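PDB 2CIU: mitochondrial import inner membrane translocase subunit TIM21 from Saccharomyces cerevisiae, which keeps the outer- and inner-membrane preprotein translocases TOM and TIM23 in close contact, its intermembrane-space domain being the part described here. Local coordinates for residues S5-L10 / P57-K62; F11-S16 / N97-F102; Y73-V78 / L86-A91; I103-D108 / Y116-K121. One frame throughout, in Å; residues are numbered along the deposited sequence.

Interaction 1 (S5-L10 / P57-K62); sequences SGDTQL and PIVSTK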
loop_
_atom_site.group_PDB
_atom_site.type_symbol
_atom_site.label_atom_id
_atom_site.label_comp_id
_atom_site.label_asym_id
_atom_site.label_seq_id
_atom_site.Cartn_x
_atom_site.Cartn_y
_atom_site.Cartn_z
ATOM N N SER A 5 -17.693 -3.974 -2.933
ATOM C CA SER A 5 -16.385 -4.334 -3.549
ATOM C C SER A 5 -15.425 -3.149 -3.528
ATOM O O SER A 5 -14.325 -3.237 -4.063
ATOM C CB SER A 5 -16.592 -4.787 -4.995
ATOM O OG SER A 5 -15.377 -5.250 -5.555
ATOM N N GLY A 6 -15.852 -2.051 -2.902
ATOM C CA GLY A 6 -15.040 -0.846 -2.817
ATOM C C GLY A 6 -13.631 -1.084 -2.310
ATOM O O GLY A 6 -12.659 -0.825 -3.017
ATOM N N ASP A 7 -13.524 -1.575 -1.080
ATOM C CA ASP A 7 -12.230 -1.852 -0.473
ATOM C C ASP A 7 -11.514 -3.029 -1.136
ATOM O O ASP A 7 -10.294 -3.049 -1.215
ATOM C CB ASP A 7 -12.387 -2.143 1.022
ATOM C CG ASP A 7 -12.665 -0.894 1.830
ATOM O OD1 ASP A 7 -12.394 0.203 1.315
ATOM O OD2 ASP A 7 -13.135 -1.014 2.981
ATOM N N THR A 8 -12.280 -4.007 -1.608
ATOM C CA THR A 8 -11.671 -5.159 -2.246
ATOM C C THR A 8 -10.939 -4.727 -3.514
ATOM O O THR A 8 -9.784 -5.092 -3.723
ATOM C CB THR A 8 -12.729 -6.226 -2.589
ATOM O OG1 THR A 8 -13.301 -6.730 -1.375
ATOM C CG2 THR A 8 -12.093 -7.381 -3.362
ATOM N N GLN A 9 -11.599 -3.934 -4.352
ATOM C CA GLN A 9 -10.959 -3.472 -5.579
ATOM C C GLN A 9 -9.811 -2.527 -5.269
ATOM O O GLN A 9 -8.781 -2.552 -5.932
ATOM C CB GLN A 9 -11.976 -2.789 -6.505
ATOM C CG GLN A 9 -13.103 -3.726 -6.904
ATOM C CD GLN A 9 -13.886 -3.284 -8.132
ATOM O OE1 GLN A 9 -15.024 -3.704 -8.321
ATOM N NE2 GLN A 9 -13.280 -2.455 -8.975
ATOM N N LEU A 10 -9.977 -1.704 -4.242
ATOM C CA LEU A 10 -8.933 -0.760 -3.875
ATOM C C LEU A 10 -7.664 -1.520 -3.481
ATOM O O LEU A 10 -6.558 -1.184 -3.912
ATOM C CB LEU A 10 -9.426 0.114 -2.715
ATOM C CG LEU A 10 -8.687 1.420 -2.447
ATOM C CD1 LEU A 10 -8.790 2.324 -3.665
ATOM C CD2 LEU A 10 -9.298 2.097 -1.228
ATOM N N PRO A 57 -8.815 -7.172 9.122
ATOM C CA PRO A 57 -9.397 -7.408 7.805
ATOM C C PRO A 57 -8.983 -6.207 6.942
ATOM O O PRO A 57 -8.709 -5.124 7.468
ATOM C CB PRO A 57 -10.895 -7.403 8.092
ATOM C CG PRO A 57 -10.967 -7.970 9.469
ATOM C CD PRO A 57 -9.840 -7.246 10.177
ATOM N N ILE A 58 -8.921 -6.406 5.632
ATOM C CA ILE A 58 -8.565 -5.334 4.716
ATOM C C ILE A 58 -9.749 -4.365 4.641
ATOM O O ILE A 58 -10.866 -4.749 4.287
ATOM C CB ILE A 58 -8.242 -5.900 3.319
ATOM C CG1 ILE A 58 -6.961 -6.733 3.398
ATOM C CG2 ILE A 58 -8.065 -4.770 2.315
ATOM C CD1 ILE A 58 -6.702 -7.593 2.177
ATOM N N VAL A 59 -9.500 -3.107 4.988
ATOM C CA VAL A 59 -10.549 -2.089 4.977
ATOM C C VAL A 59 -9.930 -0.706 4.817
ATOM O O VAL A 59 -8.732 -0.531 5.005
ATOM C CB VAL A 59 -11.331 -2.049 6.323
ATOM C CG1 VAL A 59 -11.980 -3.404 6.614
ATOM C CG2 VAL A 59 -10.389 -1.644 7.446
ATOM N N SER A 60 -10.758 0.274 4.473
ATOM C CA SER A 60 -10.275 1.645 4.376
ATOM C C SER A 60 -11.056 2.435 5.407
ATOM O O SER A 60 -12.101 1.993 5.880
ATOM C CB SER A 60 -10.526 2.256 2.993
ATOM O OG SER A 60 -11.906 2.385 2.722
ATOM N N THR A 61 -10.514 3.583 5.782
ATOM C CA THR A 61 -11.200 4.473 6.713
ATOM C C THR A 61 -11.445 5.759 5.927
ATOM O O THR A 61 -10.657 6.114 5.043
ATOM C CB THR A 61 -10.355 4.767 7.975
ATOM O OG1 THR A 61 -11.153 5.526 8.899
ATOM C CG2 THR A 61 -9.098 5.559 7.626
ATOM N N LYS A 62 -12.540 6.453 6.231
ATOM C CA LYS A 62 -12.868 7.677 5.508
ATOM C C LYS A 62 -12.625 8.932 6.330
ATOM O O LYS A 62 -12.828 8.928 7.538
ATOM C CB LYS A 62 -14.333 7.664 5.092
ATOM C CG LYS A 62 -14.752 6.455 4.284
ATOM C CD LYS A 62 -16.266 6.441 4.162
ATOM C CE LYS A 62 -16.801 5.124 3.633
ATOM N NZ LYS A 62 -16.737 4.076 4.682
HETATM O O HOH W 1 -14.759 0.582 4.157
#
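Asp7, in the first turn of helix 6-20, turns its carboxylate onto the backbone and hydroxyl of Ser60. The two oxygens divide the work. OD1 takes the hydroxyl, with Ser60 OG 2.6 Å from Asp7 OD1, arriving on the syn side and 19° out of the carboxylate plane. OD2 takes the backbone amide in a weak, bent bond, Ser60 N lying 3.1 Å from Asp7 OD2, and also accepts a hydrogen bond from a water 2.6 Å from Asp7 OD2. The serine hydroxyl reaches the acid because OG sits between its own backbone N and carbonyl carbon (chi1 65°), and the same OG is hydrogen-bonded to His72 on the adjacent strand. Alongside, Val59 CA lies 3.4 Å from Asp7 OD2, while Leu10 CD2 touches Ser60 CB from the buried side of the helix. With an asparagine in place of Asp7, one carboxylate oxygen would become an amide NH2, and either the hydroxyl or the amide of Ser60 would probably lose its acceptor. The contact fastens the start of the N-terminal helix to an edge of the curled antiparallel sheet, an alpha+beta arrangement consistent with the NTF2 clan to which the TIM21 family belongs.

Interaction 2 (F11-S16 / N97-F102); sequences FNRAVS and NYQPDF
Helix 6-20 passes over the start of strand 101-108 without backbone contact, the CA atoms of Ala14 and Phe102 standing 9.0 Å apart, so side chains bridge the gap. This is helix-on-sheet packing of the curled alpha+beta fold expected of the NTF2 clan, here at the margin where a loop leads into the strand. Arg13 carries most of it. With CG anti to the backbone N (chi1 176°) and the chain extended as far as NE, it reaches along the Phe102 ring and lays its guanidinium flat on one face. The planes are 20° apart and Arg13 CZ lies 4.0 Å from the ring centroid, a stacked cation-pi pair. The methylene CG of Gln99 covers the opposite face of the guanidinium, 3.7 Å from Arg13 NH2, and its side chain crosses the arginine at about a right angle. Sandwiched between the two, the flat group is fixed in rotation by the bonds its edge makes to a backbone carbonyl. Ala14 CA lies at the edge of the same ring, 4.1 Å from Phe102 CE2, and Ala14 CB packs 4.1 Å from Phe102 CZ; Leu10, Met17 and Leu89 also pack against this phenylalanine. At the end of the arginine both terminal nitrogens bind one oxygen: Arg13 NH1 is 2.8 Å from Pro100 O, on a lone pair in the carbonyl plane, and Arg13 NH2 is 3.0 Å from Pro100 O, nearly in line with the C=O bond.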
loop_
_atom_site.group_PDB
_atom_site.type_symbol
_atom_site.label_atom_id
_atom_site.label_comp_id
_atom_site.label_asym_id
_atom_site.label_seq_id
_atom_site.Cartn_x
_atom_site.Cartn_y
_atom_site.Cartn_z
ATOM N N PHE A 11 -7.842 -2.556 -2.667
ATOM C CA PHE A 11 -6.734 -3.388 -2.225
ATOM C C PHE A 11 -6.130 -4.192 -3.384
ATOM O O PHE A 11 -4.917 -4.236 -3.545
ATOM C CB PHE A 11 -7.206 -4.352 -1.135
ATOM C CG PHE A 11 -6.228 -5.458 -0.842
ATOM C CD1 PHE A 11 -5.052 -5.214 -0.141
ATOM C CD2 PHE A 11 -6.466 -6.741 -1.319
ATOM C CE1 PHE A 11 -4.120 -6.233 0.081
ATOM C CE2 PHE A 11 -5.541 -7.764 -1.103
ATOM C CZ PHE A 11 -4.369 -7.513 -0.405
ATOM N N ASN A 12 -6.976 -4.825 -4.189
ATOM C CA ASN A 12 -6.452 -5.621 -5.301
ATOM C C ASN A 12 -5.605 -4.777 -6.244
ATOM O O ASN A 12 -4.536 -5.182 -6.698
ATOM C CB ASN A 12 -7.599 -6.263 -6.092
ATOM C CG ASN A 12 -8.258 -7.413 -5.346
ATOM O OD1 ASN A 12 -7.721 -7.929 -4.358
ATOM N ND2 ASN A 12 -9.427 -7.828 -5.826
ATOM N N ARG A 13 -6.092 -3.581 -6.532
ATOM C CA ARG A 13 -5.404 -2.672 -7.412
ATOM C C ARG A 13 -4.067 -2.226 -6.811
ATOM O O ARG A 13 -3.029 -2.216 -7.479
ATOM C CB ARG A 13 -6.324 -1.479 -7.652
ATOM C CG ARG A 13 -5.766 -0.369 -8.474
ATOM C CD ARG A 13 -6.870 0.659 -8.578
ATOM N NE ARG A 13 -6.421 1.913 -9.144
ATOM C CZ ARG A 13 -7.119 3.036 -9.054
ATOM N NH1 ARG A 13 -8.287 3.035 -8.418
ATOM N NH2 ARG A 13 -6.648 4.149 -9.590
ATOM N N ALA A 14 -4.100 -1.868 -5.531
ATOM C CA ALA A 14 -2.910 -1.403 -4.846
ATOM C C ALA A 14 -1.843 -2.473 -4.641
ATOM O O ALA A 14 -0.673 -2.242 -4.916
ATOM C CB ALA A 14 -3.305 -0.787 -3.503
ATOM N N VAL A 15 -2.249 -3.646 -4.168
ATOM C CA VAL A 15 -1.278 -4.698 -3.921
ATOM C C VAL A 15 -0.667 -5.169 -5.239
ATOM O O VAL A 15 0.500 -5.565 -5.286
ATOM C CB VAL A 15 -1.918 -5.880 -3.140
ATOM C CG1 VAL A 15 -2.862 -6.677 -4.043
ATOM C CG2 VAL A 15 -0.830 -6.757 -2.559
ATOM N N SER A 16 -1.441 -5.098 -6.316
ATOM C CA SER A 16 -0.914 -5.508 -7.609
ATOM C C SER A 16 0.190 -4.564 -8.062
ATOM O O SER A 16 1.195 -4.997 -8.626
ATOM C CB SER A 16 -2.035 -5.574 -8.642
ATOM O OG SER A 16 -2.931 -6.618 -8.306
ATOM N N ASN A 97 -13.363 9.377 -13.558
ATOM C CA ASN A 97 -13.204 7.930 -13.723
ATOM C C ASN A 97 -14.074 7.109 -12.797
ATOM O O ASN A 97 -14.559 7.592 -11.777
ATOM C CB ASN A 97 -11.755 7.530 -13.456
ATOM C CG ASN A 97 -10.782 8.185 -14.400
ATOM O OD1 ASN A 97 -9.642 8.473 -14.026
ATOM N ND2 ASN A 97 -11.212 8.411 -15.632
ATOM N N TYR A 98 -14.262 5.844 -13.163
ATOM C CA TYR A 98 -15.019 4.931 -12.335
ATOM C C TYR A 98 -14.168 4.633 -11.098
ATOM O O TYR A 98 -14.614 4.809 -9.958
ATOM C CB TYR A 98 -15.278 3.625 -13.090
ATOM C CG TYR A 98 -15.892 2.555 -12.221
ATOM C CD1 TYR A 98 -17.264 2.501 -12.011
ATOM C CD2 TYR A 98 -15.089 1.609 -11.581
ATOM C CE1 TYR A 98 -17.827 1.535 -11.185
ATOM C CE2 TYR A 98 -15.642 0.640 -10.753
ATOM C CZ TYR A 98 -17.009 0.606 -10.561
ATOM O OH TYR A 98 -17.558 -0.373 -9.767
ATOM N N GLN A 99 -12.935 4.184 -11.328
ATOM C CA GLN A 99 -12.033 3.859 -10.230
ATOM C C GLN A 99 -11.558 5.142 -9.558
ATOM O O GLN A 99 -11.326 6.152 -10.222
ATOM C CB GLN A 99 -10.825 3.038 -10.729
ATOM C CG GLN A 99 -9.800 3.797 -11.567
ATOM C CD GLN A 99 -10.202 3.972 -13.016
ATOM O OE1 GLN A 99 -11.315 3.630 -13.415
ATOM N NE2 GLN A 99 -9.291 4.509 -13.817
ATOM N N PRO A 100 -11.417 5.120 -8.225
ATOM C CA PRO A 100 -10.968 6.339 -7.556
ATOM C C PRO A 100 -9.527 6.687 -7.855
ATOM O O PRO A 100 -8.725 5.833 -8.240
ATOM C CB PRO A 100 -11.199 6.026 -6.080
ATOM C CG PRO A 100 -10.976 4.545 -6.020
ATOM C CD PRO A 100 -11.730 4.068 -7.244
ATOM N N ASP A 101 -9.195 7.957 -7.676
ATOM C CA ASP A 101 -7.837 8.409 -7.905
ATOM C C ASP A 101 -6.942 8.035 -6.732
ATOM O O ASP A 101 -7.361 8.101 -5.578
ATOM C CB ASP A 101 -7.793 9.930 -8.073
ATOM C CG ASP A 101 -8.540 10.405 -9.297
ATOM O OD1 ASP A 101 -8.318 9.832 -10.382
ATOM O OD2 ASP A 101 -9.333 11.364 -9.175
ATOM N N PHE A 102 -5.718 7.612 -7.026
ATOM C CA PHE A 102 -4.770 7.310 -5.966
ATOM C C PHE A 102 -4.072 8.650 -5.738
ATOM O O PHE A 102 -3.471 9.212 -6.654
ATOM C CB PHE A 102 -3.755 6.252 -6.404
ATOM C CG PHE A 102 -4.212 4.829 -6.178
ATOM C CD1 PHE A 102 -5.551 4.538 -5.933
ATOM C CD2 PHE A 102 -3.300 3.783 -6.229
ATOM C CE1 PHE A 102 -5.973 3.223 -5.742
ATOM C CE2 PHE A 102 -3.714 2.461 -6.041
ATOM C CZ PHE A 102 -5.047 2.183 -5.797
#

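Interaction 3 (Y73-V78 / L86-A91); sequences YMRFHV and LVHLEA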
loop_
_atom_site.group_PDB
_atom_site.type_symbol
_atom_site.label_atom_id
_atom_site.label_comp_id
_atom_site.label_asym_id
_atom_site.label_seq_id
_atom_site.Cartn_x
_atom_site.Cartn_y
_atom_site.Cartn_z
ATOM N N TYR A 73 -8.396 5.992 3.286
ATOM C CA TYR A 73 -7.046 5.624 3.675
ATOM C C TYR A 73 -7.038 4.125 3.940
ATOM O O TYR A 73 -7.933 3.597 4.589
ATOM C CB TYR A 73 -6.630 6.380 4.937
ATOM C CG TYR A 73 -6.589 7.871 4.733
ATOM C CD1 TYR A 73 -5.412 8.513 4.371
ATOM C CD2 TYR A 73 -7.744 8.633 4.887
ATOM C CE1 TYR A 73 -5.380 9.890 4.171
ATOM C CE2 TYR A 73 -7.730 10.002 4.686
ATOM C CZ TYR A 73 -6.547 10.627 4.333
ATOM O OH TYR A 73 -6.530 11.992 4.160
ATOM N N MET A 74 -6.026 3.446 3.420
ATOM C CA MET A 74 -5.927 2.010 3.603
ATOM C C MET A 74 -4.490 1.602 3.852
ATOM O O MET A 74 -3.571 2.090 3.186
ATOM C CB MET A 74 -6.446 1.283 2.360
ATOM C CG MET A 74 -6.296 -0.239 2.445
ATOM S SD MET A 74 -6.887 -1.087 0.938
ATOM C CE MET A 74 -8.612 -1.165 1.285
ATOM N N ARG A 75 -4.299 0.722 4.827
ATOM C CA ARG A 75 -2.973 0.213 5.115
ATOM C C ARG A 75 -3.015 -1.302 5.046
ATOM O O ARG A 75 -3.977 -1.924 5.481
ATOM C CB ARG A 75 -2.496 0.669 6.496
ATOM C CG ARG A 75 -2.155 2.135 6.462
ATOM C CD ARG A 75 -1.516 2.648 7.713
ATOM N NE ARG A 75 -1.094 4.019 7.458
ATOM C CZ ARG A 75 -0.546 4.824 8.360
ATOM N NH1 ARG A 75 -0.347 4.405 9.602
ATOM N NH2 ARG A 75 -0.200 6.052 8.005
ATOM N N PHE A 76 -1.978 -1.887 4.459
ATOM C CA PHE A 76 -1.896 -3.342 4.385
ATOM C C PHE A 76 -0.433 -3.734 4.283
ATOM O O PHE A 76 0.441 -2.879 4.189
ATOM C CB PHE A 76 -2.721 -3.895 3.201
ATOM C CG PHE A 76 -2.256 -3.442 1.849
ATOM C CD1 PHE A 76 -1.253 -4.134 1.165
ATOM C CD2 PHE A 76 -2.835 -2.332 1.243
ATOM C CE1 PHE A 76 -0.845 -3.721 -0.103
ATOM C CE2 PHE A 76 -2.432 -1.915 -0.021
ATOM C CZ PHE A 76 -1.436 -2.611 -0.700
ATOM N N HIS A 77 -0.151 -5.030 4.329
ATOM C CA HIS A 77 1.224 -5.467 4.257
ATOM C C HIS A 77 1.455 -6.398 3.098
ATOM O O HIS A 77 0.523 -7.031 2.616
ATOM C CB HIS A 77 1.625 -6.231 5.521
ATOM C CG HIS A 77 1.664 -5.390 6.760
ATOM N ND1 HIS A 77 0.569 -5.207 7.576
ATOM C CD2 HIS A 77 2.678 -4.697 7.328
ATOM C CE1 HIS A 77 0.911 -4.439 8.598
ATOM N NE2 HIS A 77 2.185 -4.119 8.471
ATOM N N VAL A 78 2.714 -6.461 2.675
ATOM C CA VAL A 78 3.154 -7.370 1.622
ATOM C C VAL A 78 4.379 -8.024 2.245
ATOM O O VAL A 78 5.299 -7.345 2.713
ATOM C CB VAL A 78 3.519 -6.640 0.314
ATOM C CG1 VAL A 78 4.103 -7.641 -0.693
ATOM C CG2 VAL A 78 2.266 -5.987 -0.282
ATOM N N LEU A 86 4.984 -2.315 4.923
ATOM C CA LEU A 86 3.717 -1.711 5.294
ATOM C C LEU A 86 3.413 -0.780 4.130
ATOM O O LEU A 86 4.255 0.021 3.744
ATOM C CB LEU A 86 3.842 -0.901 6.592
ATOM C CG LEU A 86 2.609 -0.062 6.963
ATOM C CD1 LEU A 86 1.358 -0.920 7.057
ATOM C CD2 LEU A 86 2.873 0.601 8.294
ATOM N N VAL A 87 2.223 -0.900 3.557
ATOM C CA VAL A 87 1.820 -0.072 2.425
ATOM C C VAL A 87 0.729 0.870 2.894
ATOM O O VAL A 87 -0.210 0.453 3.570
ATOM C CB VAL A 87 1.255 -0.939 1.264
ATOM C CG1 VAL A 87 0.873 -0.066 0.078
ATOM C CG2 VAL A 87 2.292 -1.980 0.846
ATOM N N HIS A 88 0.873 2.149 2.555
ATOM C CA HIS A 88 -0.116 3.153 2.920
ATOM C C HIS A 88 -0.685 3.716 1.624
ATOM O O HIS A 88 0.064 4.078 0.723
ATOM C CB HIS A 88 0.545 4.292 3.703
ATOM C CG HIS A 88 -0.335 5.493 3.859
ATOM N ND1 HIS A 88 -1.245 5.623 4.886
ATOM C CD2 HIS A 88 -0.490 6.587 3.077
ATOM C CE1 HIS A 88 -1.924 6.745 4.728
ATOM N NE2 HIS A 88 -1.485 7.347 3.639
ATOM N N LEU A 89 -2.007 3.790 1.547
ATOM C CA LEU A 89 -2.690 4.308 0.376
ATOM C C LEU A 89 -3.766 5.312 0.757
ATOM O O LEU A 89 -4.503 5.108 1.721
ATOM C CB LEU A 89 -3.350 3.148 -0.395
ATOM C CG LEU A 89 -4.302 3.477 -1.547
ATOM C CD1 LEU A 89 -3.529 4.136 -2.680
ATOM C CD2 LEU A 89 -4.987 2.187 -2.036
ATOM N N GLU A 90 -3.808 6.412 0.009
ATOM C CA GLU A 90 -4.830 7.437 0.154
ATOM C C GLU A 90 -5.484 7.545 -1.222
ATOM O O GLU A 90 -4.792 7.729 -2.224
ATOM C CB GLU A 90 -4.227 8.796 0.510
ATOM C CG GLU A 90 -5.314 9.845 0.753
ATOM C CD GLU A 90 -4.755 11.242 0.967
ATOM O OE1 GLU A 90 -3.560 11.366 1.294
ATOM O OE2 GLU A 90 -5.524 12.218 0.814
ATOM N N ALA A 91 -6.800 7.418 -1.274
ATOM C CA ALA A 91 -7.517 7.529 -2.539
ATOM C C ALA A 91 -8.727 8.436 -2.380
ATOM O O ALA A 91 -9.139 8.754 -1.263
ATOM C CB ALA A 91 -7.958 6.136 -3.021
HETATM O O HOH W 2 -4.070 13.091 3.875
#
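Tyr73 to His77 pair with Glu90 to Leu86 in the antiparallel beta hairpin of strands 70-79 and 84-92, central to the sheet. Backbone bonds join the hydrogen-bonded pairs Met74-Leu89 and Phe76-Val87, the shortest being Val87 N to Phe76 O at 2.7 Å. Apolar contacts differ between the faces. On the face under helix 6-20, Val87 CB sits over the Phe76 ring, 3.8 Å from its centroid, and Phe11 meets that ring edge-to-face; on the other, Leu86 CD1 lies over the His77 ring, 3.9 Å from its centroid. Polar contacts belong to this second face. Arg75 NE donates to His88 ND1 at 3.0 Å, in the guanidinium plane and near the imidazole plane, although the two planes stand 71° apart; as the acceptor, ND1 is probably unprotonated. A leucine at His88 would remove that acceptor and is likely to leave the Arg75 guanidinium freer to turn. Beyond the imidazole, Tyr73 and Glu90 run side by side, pointing the same way, with Tyr73 CE1 3.4 Å from Glu90 CG. Glu90 OE2 is held by His71, while a water bridges the other oxygen to the phenol, 3.1 Å from Glu90 OE1 and 2.7 Å from Tyr73 OH.

Interaction 4 (I103-D108 / Y116-K121); sequences INMYVD and YLIKPK
A chi1 of 180° swings the Asn104 amide across to the edge of the Tyr116 ring, and Tyr116, its CG anti to the carbonyl carbon (chi1 -79°), brings that ring against the Tyr106 methylene. Tyr106 CB stands 3.8 Å from the Tyr116 ring centroid, over the middle of one face. Asn104 ND2, 3.2 Å from Tyr116 CE1, lies in the ring plane, the amide being nearly coplanar with the ring, and donates to Ile118 O at 3.3 Å. A water joins Asn104 OD1 to Tyr116 OH, and Pro120 CG packs against the amide. Ile118 O also accepts from Met105 N. In return, Met105 O takes two amides, Leu117 N at 2.8 Å and Ile118 N at 3.1 Å. Towards helix 6-20, Met105 SD touches Leu117 CD1 at 3.9 Å, and Met105 CB meets Ile118 CB. With Leu117 and Ile118 both facing Met105, this is a classic beta bulge, at the place where the chain turns a corner at the margin of the antiparallel sheet.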
loop_
_atom_site.group_PDB
_atom_site.type_symbol
_atom_site.label_atom_id
_atom_site.label_comp_id
_atom_site.label_asym_id
_atom_site.label_seq_id
_atom_site.Cartn_x
_atom_site.Cartn_y
_atom_site.Cartn_z
ATOM N N ILE A 103 -4.183 9.161 -4.517
ATOM C CA ILE A 103 -3.604 10.444 -4.142
ATOM C C ILE A 103 -2.185 10.335 -3.586
ATOM O O ILE A 103 -1.329 11.181 -3.856
ATOM C CB ILE A 103 -4.492 11.124 -3.069
ATOM C CG1 ILE A 103 -5.887 11.383 -3.633
ATOM C CG2 ILE A 103 -3.842 12.422 -2.589
ATOM C CD1 ILE A 103 -6.862 11.924 -2.611
ATOM N N ASN A 104 -1.934 9.283 -2.821
ATOM C CA ASN A 104 -0.640 9.100 -2.186
ATOM C C ASN A 104 -0.490 7.608 -1.926
ATOM O O ASN A 104 -1.440 6.960 -1.528
ATOM C CB ASN A 104 -0.638 9.868 -0.849
ATOM C CG ASN A 104 0.671 9.750 -0.086
ATOM O OD1 ASN A 104 0.694 9.855 1.149
ATOM N ND2 ASN A 104 1.765 9.546 -0.806
ATOM N N MET A 105 0.692 7.065 -2.179
ATOM C CA MET A 105 0.915 5.655 -1.907
ATOM C C MET A 105 2.393 5.412 -1.656
ATOM O O MET A 105 3.242 5.767 -2.474
ATOM C CB MET A 105 0.414 4.796 -3.068
ATOM C CG MET A 105 0.551 3.311 -2.782
ATOM S SD MET A 105 -0.021 2.306 -4.183
ATOM C CE MET A 105 -0.375 0.824 -3.331
ATOM N N TYR A 106 2.716 4.855 -0.493
ATOM C CA TYR A 106 4.107 4.589 -0.198
ATOM C C TYR A 106 4.258 3.259 0.510
ATOM O O TYR A 106 3.287 2.670 1.001
ATOM C CB TYR A 106 4.740 5.741 0.607
ATOM C CG TYR A 106 4.184 5.963 2.003
ATOM C CD1 TYR A 106 4.561 5.145 3.072
ATOM C CD2 TYR A 106 3.282 6.998 2.248
ATOM C CE1 TYR A 106 4.049 5.353 4.358
ATOM C CE2 TYR A 106 2.765 7.215 3.521
ATOM C CZ TYR A 106 3.146 6.395 4.567
ATOM O OH TYR A 106 2.598 6.594 5.814
ATOM N N VAL A 107 5.492 2.780 0.531
ATOM C CA VAL A 107 5.803 1.500 1.131
ATOM C C VAL A 107 6.959 1.636 2.076
ATOM O O VAL A 107 8.001 2.177 1.709
ATOM C CB VAL A 107 6.189 0.474 0.047
ATOM C CG1 VAL A 107 6.476 -0.868 0.693
ATOM C CG2 VAL A 107 5.082 0.376 -0.980
ATOM N N ASP A 108 6.765 1.148 3.295
ATOM C CA ASP A 108 7.800 1.191 4.315
ATOM C C ASP A 108 8.334 -0.208 4.600
ATOM O O ASP A 108 7.592 -1.058 5.090
ATOM C CB ASP A 108 7.253 1.744 5.640
ATOM C CG ASP A 108 7.056 3.256 5.625
ATOM O OD1 ASP A 108 7.700 3.952 4.816
ATOM O OD2 ASP A 108 6.260 3.742 6.463
ATOM N N TYR A 116 7.947 5.938 -2.382
ATOM C CA TYR A 116 6.674 6.409 -2.912
ATOM C C TYR A 116 6.350 5.861 -4.293
ATOM O O TYR A 116 7.102 6.061 -5.247
ATOM C CB TYR A 116 6.656 7.944 -2.970
ATOM C CG TYR A 116 6.389 8.593 -1.633
ATOM C CD1 TYR A 116 5.100 8.998 -1.288
ATOM C CD2 TYR A 116 7.409 8.755 -0.695
ATOM C CE1 TYR A 116 4.829 9.548 -0.037
ATOM C CE2 TYR A 116 7.149 9.307 0.565
ATOM C CZ TYR A 116 5.855 9.696 0.882
ATOM O OH TYR A 116 5.577 10.202 2.132
ATOM N N LEU A 117 5.238 5.149 -4.390
ATOM C CA LEU A 117 4.773 4.632 -5.668
ATOM C C LEU A 117 3.983 5.751 -6.328
ATOM O O LEU A 117 4.003 5.914 -7.544
ATOM C CB LEU A 117 3.874 3.411 -5.473
ATOM C CG LEU A 117 4.590 2.116 -5.079
ATOM C CD1 LEU A 117 3.561 1.021 -4.805
ATOM C CD2 LEU A 117 5.536 1.699 -6.195
ATOM N N ILE A 118 3.277 6.522 -5.510
ATOM C CA ILE A 118 2.496 7.636 -6.017
ATOM C C ILE A 118 2.770 8.823 -5.118
ATOM O O ILE A 118 2.429 8.808 -3.935
ATOM C CB ILE A 118 0.989 7.302 -6.024
ATOM C CG1 ILE A 118 0.747 6.151 -7.008
ATOM C CG2 ILE A 118 0.172 8.536 -6.409
ATOM C CD1 ILE A 118 -0.668 5.667 -7.082
ATOM N N LYS A 119 3.430 9.832 -5.676
ATOM C CA LYS A 119 3.748 11.036 -4.921
ATOM C C LYS A 119 2.608 12.021 -5.075
ATOM O O LYS A 119 2.153 12.295 -6.187
ATOM C CB LYS A 119 5.051 11.658 -5.421
ATOM C CG LYS A 119 6.294 10.917 -4.965
ATOM C CD LYS A 119 7.549 11.604 -5.468
ATOM C CE LYS A 119 8.798 10.895 -4.978
ATOM N NZ LYS A 119 10.040 11.583 -5.438
ATOM N N PRO A 120 2.131 12.573 -3.953
ATOM C CA PRO A 120 1.026 13.531 -3.973
ATOM C C PRO A 120 1.303 14.764 -4.824
ATOM O O PRO A 120 2.458 15.168 -5.004
ATOM C CB PRO A 120 0.850 13.885 -2.497
ATOM C CG PRO A 120 1.344 12.668 -1.785
ATOM C CD PRO A 120 2.578 12.323 -2.572
ATOM N N LYS A 121 0.236 15.353 -5.350
ATOM C CA LYS A 121 0.353 16.561 -6.160
ATOM C C LYS A 121 0.903 17.659 -5.253
ATOM O O LYS A 121 1.721 18.473 -5.680
ATOM C CB LYS A 121 -1.012 16.971 -6.707
ATOM C CG LYS A 121 -0.960 18.097 -7.736
ATOM C CD LYS A 121 -2.355 18.435 -8.250
ATOM C CE LYS A 121 -2.311 19.535 -9.297
ATOM N NZ LYS A 121 -3.674 19.906 -9.780
HETATM O O HOH W 3 -2.053 13.764 -5.019
HETATM O O HOH W 4 3.057 10.857 2.911
#

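Interactions 1 and 2 fix helix 6-20 to a curled antiparallel sheet that interactions 3 and 4 hold together. The first two use successive turns of the helix, their centres about 10 Å apart, and meet where Leu10 CD1 lies 3.6 Å from Phe102 CE1. Interaction 3, whose centre is about 3 Å from that of the chain, supplies the sheet beneath both: Thr61 N is 2.8 Å from Tyr73 O towards interaction 1, and Glu90 O is 2.8 Å from Ile103 N towards interaction 4. Interaction 2 joins interaction 4 through strand 101-108, with Ala14 CB 3.3 Å from Met105 CE. Interactions 1 and 4 do not touch; their centres are about 17 Å apart, spanned by the strands between.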